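Local coordinates for CurG, CurH fusion protein (Moorea producens 3L, PDB 4MYY) that joins the class 2 docking domains of two successive curacin A polyketide synthase modules, the pair that probably recognise each other when chains pass between modules, at residues 60-64 against 65-69. Sequence-based numbering, arbitrary orientation.
Sequences KQLSP and LQRAA
Leu65 CB lies 3.7 Å from Pro64 C in the first turn of helix 64-82, within the CurH part of the fusion, while the side chain heads away to pack on Ile24 of the second subunit. Gln66 closes a capping box with Ser63, the N-cap residue. The backbone N of Gln66 donates to Ser63 OG at 3.0 Å, the hydroxyl being placed between the backbone N and carbonyl carbon of Ser63 (chi1 67°). In return, Gln66 OE1 accepts from Ser63 N at 2.8 Å, nearly straight at 170°, in the carbonyl plane and on a lone pair. The extended chain beyond CG carries the amide back to that N-H, crossing Leu62 at about a right angle with Leu62 CD2 3.7 Å from Gln66 CD. A water also donates to OE1, while NE2 donates to Ile12 O of the second subunit. With an alanine in place of Gln66, Ser63 N would probably lose its side-chain acceptor and Ile12 O of the second subunit this amide donor. Arg67 N begins the helical bonding, 2.9 Å from Ser63 O; its side chain bends at chi3 (-78°) and brings the guanidinium over that same carbonyl, Ser63 O lying 3.9 Å above its plane. NE forms a salt bridge with Asp25 and NH1 bonds Ile59 O, near the C-terminal end of helix 42-61. Ala68 N makes the next helical i to i+4 bond, to Pro64 O at 3.0 Å. In the short link between helices 42-61 and 64-82, side chains thus satisfy the N-H groups of Ser63 and Gln66, and the arginine's charge is probably balanced by a carboxylate from the CurG part.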
loop_
_atom_site.group_PDB
_atom_site.type_symbol
_atom_site.label_atom_id
_atom_site.label_comp_id
_atom_site.label_asym_id
_atom_site.label_seq_id
_atom_site.Cartn_x
_atom_site.Cartn_y
_atom_site.Cartn_z
ATOM N N LYS B 60 -7.389 14.141 3.443
ATOM C CA LYS B 60 -8.834 14.243 3.650
ATOM C C LYS B 60 -9.595 14.576 2.359
ATOM O O LYS B 60 -10.744 14.160 2.171
ATOM C CB LYS B 60 -9.089 15.312 4.723
ATOM C CG LYS B 60 -10.527 15.454 5.160
ATOM C CD LYS B 60 -10.625 16.290 6.422
ATOM C CE LYS B 60 -10.317 17.761 6.160
ATOM N NZ LYS B 60 -10.287 18.548 7.426
ATOM N N GLN B 61 -8.944 15.326 1.475
ATOM C CA GLN B 61 -9.565 15.784 0.221
ATOM C C GLN B 61 -9.401 14.790 -0.924
ATOM O O GLN B 61 -10.003 14.949 -1.981
ATOM C CB GLN B 61 -9.002 17.155 -0.174
ATOM C CG GLN B 61 -9.134 18.215 0.902
ATOM C CD GLN B 61 -8.946 19.601 0.337
ATOM O OE1 GLN B 61 -7.985 20.298 0.671
ATOM N NE2 GLN B 61 -9.859 20.006 -0.535
ATOM N N LEU B 62 -8.590 13.754 -0.714
ATOM C CA LEU B 62 -8.385 12.715 -1.714
ATOM C C LEU B 62 -9.547 11.730 -1.773
ATOM O O LEU B 62 -10.254 11.524 -0.784
ATOM C CB LEU B 62 -7.082 11.951 -1.425
ATOM C CG LEU B 62 -5.758 12.732 -1.500
ATOM C CD1 LEU B 62 -4.627 11.763 -1.136
ATOM C CD2 LEU B 62 -5.524 13.330 -2.884
ATOM N N SER B 63 -9.752 11.125 -2.935
ATOM C CA SER B 63 -10.728 10.034 -3.033
ATOM C C SER B 63 -10.207 8.755 -2.356
ATOM O O SER B 63 -9.003 8.596 -2.145
ATOM C CB SER B 63 -10.997 9.718 -4.504
ATOM O OG SER B 63 -9.835 9.185 -5.102
ATOM N N PRO B 64 -11.095 7.809 -2.044
ATOM C CA PRO B 64 -10.619 6.525 -1.511
ATOM C C PRO B 64 -9.515 5.877 -2.364
ATOM O O PRO B 64 -8.539 5.324 -1.820
ATOM C CB PRO B 64 -11.880 5.672 -1.555
ATOM C CG PRO B 64 -12.968 6.665 -1.245
ATOM C CD PRO B 64 -12.565 7.907 -1.997
ATOM N N LEU B 65 -9.651 5.940 -3.684
ATOM C CA LEU B 65 -8.675 5.286 -4.538
ATOM C C LEU B 65 -7.371 6.071 -4.555
ATOM O O LEU B 65 -6.295 5.460 -4.602
ATOM C CB LEU B 65 -9.184 5.127 -5.973
ATOM C CG LEU B 65 -8.450 4.075 -6.805
ATOM C CD1 LEU B 65 -8.535 2.648 -6.258
ATOM C CD2 LEU B 65 -9.033 4.113 -8.202
ATOM N N GLN B 66 -7.458 7.403 -4.503
ATOM C CA GLN B 66 -6.219 8.212 -4.379
ATOM C C GLN B 66 -5.468 7.844 -3.091
ATOM O O GLN B 66 -4.238 7.687 -3.080
ATOM C CB GLN B 66 -6.544 9.695 -4.380
ATOM C CG GLN B 66 -6.751 10.238 -5.799
ATOM C CD GLN B 66 -7.178 11.675 -5.786
ATOM O OE1 GLN B 66 -8.085 12.060 -5.043
ATOM N NE2 GLN B 66 -6.567 12.481 -6.635
ATOM N N ARG B 67 -6.202 7.724 -2.004
ATOM C CA ARG B 67 -5.568 7.333 -0.722
ATOM C C ARG B 67 -4.897 5.953 -0.820
ATOM O O ARG B 67 -3.809 5.760 -0.304
ATOM C CB ARG B 67 -6.552 7.369 0.434
ATOM C CG ARG B 67 -6.929 8.769 0.926
ATOM C CD ARG B 67 -7.725 8.683 2.228
ATOM N NE ARG B 67 -9.118 8.323 1.991
ATOM C CZ ARG B 67 -10.018 9.210 1.566
ATOM N NH1 ARG B 67 -9.654 10.480 1.372
ATOM N NH2 ARG B 67 -11.258 8.844 1.302
ATOM N N ALA B 68 -5.557 5.010 -1.485
ATOM C CA ALA B 68 -5.025 3.657 -1.600
ATOM C C ALA B 68 -3.738 3.702 -2.409
ATOM O O ALA B 68 -2.715 3.116 -1.996
ATOM C CB ALA B 68 -6.055 2.735 -2.255
ATOM N N ALA B 69 -3.785 4.413 -3.541
ATOM C CA ALA B 69 -2.623 4.511 -4.402
ATOM C C ALA B 69 -1.460 5.204 -3.707
ATOM O O ALA B 69 -0.300 4.797 -3.917
ATOM C CB ALA B 69 -2.958 5.170 -5.734
HETATM O O HOH W 1 -10.269 13.929 -5.260
#